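Local coordinates for OmpA family protein (Klebsiella pneumoniae subsp. pneumoniae, PDB 7RJJ), which probably anchors the outer membrane to the cell wall by binding peptidoglycan through this OmpA-like domain, seen here with D-alanine in its pocket, at residues H50-G55 / L108-E113; S32-I37 / D73-T78. All blocks are in the same frame, centred on the assembly; numbering follows the deposited sequence. Where two conformers were deposited one is given.

Contact 1: H50-G55 / L108-E113; sequences HTDSVG and LNRRVE. With DAL (D-alanine), chain C.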
loop_
_atom_site.group_PDB
_atom_site.type_symbol
_atom_site.label_atom_id
_atom_site.label_comp_id
_atom_site.label_asym_id
_atom_site.label_seq_id
_atom_site.Cartn_x
_atom_site.Cartn_y
_atom_site.Cartn_z
ATOM N N HIS A 50 4.829 -1.653 3.590
ATOM C CA HIS A 50 6.287 -1.825 3.758
ATOM C C HIS A 50 6.810 -0.768 4.730
ATOM O O HIS A 50 6.096 0.234 4.985
ATOM C CB HIS A 50 6.994 -1.678 2.412
ATOM C CG HIS A 50 6.579 -2.669 1.378
ATOM N ND1 HIS A 50 7.311 -3.807 1.130
ATOM C CD2 HIS A 50 5.555 -2.671 0.500
ATOM C CE1 HIS A 50 6.745 -4.495 0.160
ATOM N NE2 HIS A 50 5.652 -3.825 -0.247
ATOM N N THR A 51 8.020 -0.984 5.220
ATOM C CA THR A 51 8.666 -0.023 6.153
ATOM C C THR A 51 10.134 0.127 5.776
ATOM O O THR A 51 10.614 -0.675 4.955
ATOM C CB THR A 51 8.617 -0.521 7.603
ATOM O OG1 THR A 51 9.525 -1.615 7.742
ATOM C CG2 THR A 51 7.236 -0.965 8.028
ATOM N N ASP A 52 10.786 1.170 6.305
ATOM C CA ASP A 52 12.256 1.289 6.135
ATOM C C ASP A 52 12.836 0.336 7.192
ATOM O O ASP A 52 12.034 -0.248 7.962
ATOM C CB ASP A 52 12.717 2.749 6.229
ATOM C CG ASP A 52 12.402 3.422 7.552
ATOM O OD1 ASP A 52 12.299 2.698 8.552
ATOM O OD2 ASP A 52 12.250 4.675 7.568
ATOM N N SER A 53 14.155 0.169 7.247
ATOM C CA SER A 53 14.731 -0.797 8.222
ATOM C C SER A 53 14.948 -0.157 9.609
ATOM O O SER A 53 15.586 -0.805 10.436
ATOM C CB SER A 53 16.020 -1.360 7.690
ATOM O OG SER A 53 16.964 -0.323 7.530
ATOM N N VAL A 54 14.447 1.061 9.853
ATOM C CA VAL A 54 14.625 1.707 11.194
ATOM C C VAL A 54 13.650 1.048 12.176
ATOM O O VAL A 54 12.559 0.637 11.746
ATOM C CB VAL A 54 14.441 3.238 11.138
ATOM C CG1 VAL A 54 14.406 3.873 12.523
ATOM C CG2 VAL A 54 15.511 3.901 10.283
ATOM N N GLY A 55 14.064 0.871 13.430
ATOM C CA GLY A 55 13.176 0.264 14.439
ATOM C C GLY A 55 13.339 -1.244 14.524
ATOM O O GLY A 55 14.368 -1.762 14.027
ATOM N N LEU A 108 11.307 6.459 0.649
ATOM C CA LEU A 108 10.742 5.664 -0.473
ATOM C C LEU A 108 10.297 4.286 0.032
ATOM O O LEU A 108 9.265 3.782 -0.472
ATOM C CB LEU A 108 11.781 5.528 -1.594
ATOM C CG LEU A 108 11.936 6.741 -2.511
ATOM C CD1 LEU A 108 13.151 6.591 -3.414
ATOM C CD2 LEU A 108 10.685 6.977 -3.343
ATOM N N ASN A 109 11.010 3.728 1.015
ATOM C CA ASN A 109 10.692 2.369 1.533
ATOM C C ASN A 109 9.393 2.381 2.354
ATOM O O ASN A 109 8.714 1.320 2.402
ATOM C CB ASN A 109 11.878 1.779 2.295
ATOM C CG ASN A 109 13.031 1.418 1.382
ATOM O OD1 ASN A 109 12.820 0.998 0.238
ATOM N ND2 ASN A 109 14.253 1.549 1.883
ATOM N N ARG A 110 9.081 3.497 3.014
ATOM C CA ARG A 110 7.817 3.626 3.786
ATOM C C ARG A 110 6.705 3.745 2.746
ATOM O O ARG A 110 6.401 4.877 2.333
ATOM C CB ARG A 110 7.901 4.837 4.724
ATOM C CG ARG A 110 9.067 4.773 5.698
ATOM C CD ARG A 110 9.033 5.877 6.741
ATOM N NE ARG A 110 9.204 7.229 6.217
ATOM C CZ ARG A 110 10.364 7.906 6.181
ATOM N NH1 ARG A 110 11.480 7.353 6.614
ATOM N NH2 ARG A 110 10.399 9.136 5.696
ATOM N N ARG A 111 6.096 2.618 2.362
ATOM C CA ARG A 111 5.163 2.717 1.223
ATOM C C ARG A 111 4.131 1.588 1.210
ATOM O O ARG A 111 4.202 0.661 2.041
ATOM C CB ARG A 111 6.019 2.592 -0.037
ATOM C CG ARG A 111 6.523 1.174 -0.264
ATOM C CD ARG A 111 7.641 1.076 -1.280
ATOM N NE ARG A 111 7.845 -0.309 -1.693
ATOM C CZ ARG A 111 8.599 -1.190 -1.053
ATOM N NH1 ARG A 111 9.239 -0.849 0.058
ATOM N NH2 ARG A 111 8.706 -2.422 -1.521
ATOM N N VAL A 112 3.210 1.686 0.262
ATOM C CA VAL A 112 2.208 0.620 -0.004
ATOM C C VAL A 112 2.262 0.300 -1.503
ATOM O O VAL A 112 2.441 1.235 -2.310
ATOM C CB VAL A 112 0.802 1.031 0.464
ATOM C CG1 VAL A 112 -0.288 0.256 -0.260
ATOM C CG2 VAL A 112 0.660 0.924 1.974
ATOM N N GLU A 113 2.172 -0.987 -1.828
ATOM C CA GLU A 113 2.157 -1.535 -3.203
ATOM C C GLU A 113 0.789 -2.197 -3.403
ATOM O O GLU A 113 0.310 -2.838 -2.437
ATOM C CB GLU A 113 3.251 -2.593 -3.374
ATOM C CG GLU A 113 4.669 -2.107 -3.120
ATOM C CD GLU A 113 5.295 -1.259 -4.212
ATOM O OE1 GLU A 113 4.606 -0.989 -5.238
ATOM O OE2 GLU A 113 6.492 -0.894 -4.056
HETATM N N DAL C . 10.851 1.662 10.234
HETATM C CA DAL C . 10.276 3.028 10.425
HETATM C CB DAL C . 9.753 3.173 11.830
HETATM C C DAL C . 9.181 3.284 9.380
HETATM O O DAL C . 8.376 4.203 9.524
HETATM O OXT DAL C . 9.083 2.600 8.357
HETATM O O HOH W 1 10.665 -1.718 2.521
#
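Asp52 and Arg110 meet in a salt bridge beside the bound D-alanine. Arg110 NH1 donates to Asp52 OD2 over 2.9 Å at 156°, with the oxygen in the guanidinium plane while the carboxylate stands almost perpendicular to it. The arginine chain, bent at chi3 (-66°), turns its end toward the acid, and its NE is held by the backbone O of Phe15. Its methylenes matter too: Arg110 CD lies 3.3 Å from D-alanine O.

The second charged group stacks. The Arg111 guanidinium lies flat on the His50 ring, planes 20° apart and centres separated by 3.6 Å, with Arg111 NH2 above the middle of the ring. A chain extended from CG to NE carries it there, and Glu113 fixes its rotation, since Arg111 NE donates to Glu113 OE2 at 2.8 Å, in the guanidinium plane. Histidine suits the site as a flat ring on which a guanidinium can lie; its ring also meets that of Tyr91, the planes about parallel. Arg111 NH1 reaches Asn109 O, and one water links it to Thr51 O.

In the OmpA C-terminal-like fold, the loop leaving strand 43-49 and the turn between helix 103-109 and strand 112-117 run side by side in opposite directions, and together form part of the ligand pocket.

Backbone bonds complete the join. His50 N donates to Arg111 O over 2.9 Å, continuing the pairing of the neighbouring strands. Two residues further on, Asp52 N donates to D-alanine OXT over 3.0 Å. The ligand's amino group, probably charged, donates to Val54 O at a short 2.5 Å from D-alanine N, while Arg67 and Gly18 also bond the ligand.

Contact 2: S32-I37 / D73-T78; sequences SSLMDI and DWMRDT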
loop_
_atom_site.group_PDB
_atom_site.type_symbol
_atom_site.label_atom_id
_atom_site.label_comp_id
_atom_site.label_asym_id
_atom_site.label_seq_id
_atom_site.Cartn_x
_atom_site.Cartn_y
_atom_site.Cartn_z
ATOM N N SER A 32 -4.730 8.262 -8.315
ATOM C CA SER A 32 -4.160 7.542 -9.484
ATOM C C SER A 32 -4.370 6.025 -9.335
ATOM O O SER A 32 -4.782 5.365 -10.336
ATOM C CB SER A 32 -2.709 7.889 -9.677
ATOM O OG SER A 32 -2.184 7.173 -10.779
ATOM N N SER A 33 -4.105 5.491 -8.143
ATOM C CA SER A 33 -4.316 4.041 -7.879
ATOM C C SER A 33 -5.805 3.715 -7.981
ATOM O O SER A 33 -6.140 2.658 -8.543
ATOM C CB SER A 33 -3.789 3.641 -6.533
ATOM O OG SER A 33 -2.382 3.796 -6.481
ATOM N N LEU A 34 -6.640 4.601 -7.432
ATOM C CA LEU A 34 -8.109 4.429 -7.437
ATOM C C LEU A 34 -8.611 4.252 -8.868
ATOM O O LEU A 34 -9.380 3.329 -9.134
ATOM C CB LEU A 34 -8.759 5.627 -6.741
ATOM C CG LEU A 34 -10.287 5.631 -6.752
ATOM C CD1 LEU A 34 -10.837 4.381 -6.081
ATOM C CD2 LEU A 34 -10.835 6.879 -6.084
HETATM N N MSE A 35 -8.160 5.127 -9.775
HETATM C CA MSE A 35 -8.599 5.063 -11.159
HETATM C C MSE A 35 -8.207 3.708 -11.758
HETATM O O MSE A 35 -9.023 3.061 -12.434
HETATM C CB MSE A 35 -8.057 6.263 -11.942
HETATM C CG MSE A 35 -9.052 7.402 -12.025
HETATM SE SE MSE A 35 -8.229 9.129 -12.424
HETATM C CE MSE A 35 -6.323 9.233 -11.975
ATOM N N ASP A 36 -6.981 3.251 -11.461
ATOM C CA ASP A 36 -6.518 1.958 -11.948
ATOM C C ASP A 36 -7.418 0.844 -11.384
ATOM O O ASP A 36 -7.716 -0.108 -12.129
ATOM C CB ASP A 36 -5.052 1.701 -11.587
ATOM C CG ASP A 36 -4.056 2.610 -12.297
ATOM O OD1 ASP A 36 -4.384 3.101 -13.376
ATOM O OD2 ASP A 36 -2.957 2.816 -11.751
ATOM N N ILE A 37 -7.833 0.972 -10.120
ATOM C CA ILE A 37 -8.748 -0.015 -9.464
ATOM C C ILE A 37 -10.125 0.030 -10.147
ATOM O O ILE A 37 -10.685 -1.068 -10.424
ATOM C CB ILE A 37 -8.847 0.246 -7.943
ATOM C CG1 ILE A 37 -7.575 -0.220 -7.232
ATOM C CG2 ILE A 37 -10.091 -0.409 -7.348
ATOM C CD1 ILE A 37 -7.371 0.331 -5.838
ATOM N N ASP A 73 -8.601 1.547 3.692
ATOM C CA ASP A 73 -9.675 2.403 4.266
ATOM C C ASP A 73 -9.949 3.606 3.353
ATOM O O ASP A 73 -11.131 3.951 3.168
ATOM C CB ASP A 73 -9.321 2.903 5.670
ATOM C CG ASP A 73 -9.283 1.846 6.759
ATOM O OD1 ASP A 73 -9.543 0.664 6.458
ATOM O OD2 ASP A 73 -8.993 2.233 7.919
ATOM N N TRP A 74 -8.898 4.215 2.799
ATOM C CA TRP A 74 -9.117 5.385 1.908
ATOM C C TRP A 74 -9.865 4.940 0.650
ATOM O O TRP A 74 -10.859 5.553 0.259
ATOM C CB TRP A 74 -7.787 6.059 1.561
ATOM C CG TRP A 74 -7.939 7.362 0.840
ATOM C CD1 TRP A 74 -7.929 8.610 1.396
ATOM C CD2 TRP A 74 -8.124 7.553 -0.574
ATOM N NE1 TRP A 74 -8.068 9.562 0.426
ATOM C CE2 TRP A 74 -8.213 8.945 -0.791
ATOM C CE3 TRP A 74 -8.228 6.695 -1.673
ATOM C CZ2 TRP A 74 -8.392 9.489 -2.064
ATOM C CZ3 TRP A 74 -8.402 7.232 -2.930
ATOM C CH2 TRP A 74 -8.487 8.612 -3.120
HETATM N N MSE A 75 -9.398 3.853 0.032
HETATM C CA MSE A 75 -10.004 3.370 -1.201
HETATM C C MSE A 75 -11.469 3.003 -0.972
HETATM O O MSE A 75 -12.322 3.281 -1.807
HETATM C CB MSE A 75 -9.248 2.152 -1.729
HETATM C CG MSE A 75 -7.817 2.421 -2.099
HETATM SE SE MSE A 75 -7.646 3.575 -3.665
HETATM C CE MSE A 75 -5.744 4.002 -3.532
ATOM N N ARG A 76 -11.763 2.423 0.182
ATOM C CA ARG A 76 -13.150 1.975 0.470
ATOM C C ARG A 76 -14.032 3.171 0.820
ATOM O O ARG A 76 -15.093 3.296 0.231
ATOM C CB ARG A 76 -13.135 0.980 1.634
ATOM C CG ARG A 76 -14.492 0.551 2.162
ATOM C CD ARG A 76 -14.309 -0.089 3.518
ATOM N NE ARG A 76 -13.836 0.847 4.520
ATOM C CZ ARG A 76 -13.146 0.524 5.605
ATOM N NH1 ARG A 76 -12.819 -0.735 5.844
ATOM N NH2 ARG A 76 -12.778 1.469 6.450
ATOM N N ASP A 77 -13.569 4.021 1.718
ATOM C CA ASP A 77 -14.408 5.133 2.243
ATOM C C ASP A 77 -14.393 6.345 1.297
ATOM O O ASP A 77 -15.476 6.909 1.059
ATOM C CB ASP A 77 -13.976 5.486 3.670
ATOM C CG ASP A 77 -14.169 4.344 4.664
ATOM O OD1 ASP A 77 -14.951 3.419 4.356
ATOM O OD2 ASP A 77 -13.528 4.381 5.733
ATOM N N THR A 78 -13.222 6.742 0.803
ATOM C CA THR A 78 -13.131 7.905 -0.119
ATOM C C THR A 78 -13.343 7.459 -1.573
ATOM O O THR A 78 -13.908 8.259 -2.342
ATOM C CB THR A 78 -11.795 8.632 0.075
ATOM O OG1 THR A 78 -11.755 9.041 1.439
ATOM C CG2 THR A 78 -11.628 9.836 -0.824
#
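Helices 27-38 and 57-77 of the OmpA-like alpha/beta fold pack against each other here, crossing at -60° with the axes of the short segments 10.9 Å apart. The selenomethionine Met75 fills the space between them. The bend at chi2 (-68°) lays the selenium along helix 27-38: Met75 SE is 3.9 Å from Leu34 CB and equally far from Ile37 CD1. The terminal methyl goes on to Ser33, where Met75 CE comes within 3.6 Å of Ser33 CB. A small serine suits this place because it lets the long side chain close to the helix backbone. Leu34, with CG anti to the backbone N (chi1 176°), slides past Met75 in the opposite direction; it keeps CB and CD1 beside the selenium and turns CD2 to the indole, Leu34 CD2 lying 4.0 Å from Trp74 CZ3. The large Trp74 side chain also touches Leu30 and Val31 of helix 27-38. Ile37 and Met75 also reach the sheet, at Leu116 and Phe86 respectively. With flexible and branched apolar groups meeting through van der Waals contact alone, the join depends on shape and on the exclusion of water rather than on directional bonds.

Along the chain the segments alternate: 32-37, 50-55, 73-78, 108-113, so contacts 1 and 2 interlock rather than follow one another. Their centres lie about 20 Å apart on opposite sides of the chain's centre, with nearest atoms about 7 Å apart and no touch. Two elements tie them together. Helix 57-77 starts soon after the pocket loop of contact 1, contributes Asn60 and Arg67 to D-alanine binding, and reaches contact 2 with its far end. The mixed sheet links them as well, since strand 112-117 begins in contact 1 and offers Ile114 and Leu116 to helix 27-38. One compact domain thus holds a polar ligand-binding end and, across the domain, an apolar helix-helix interface.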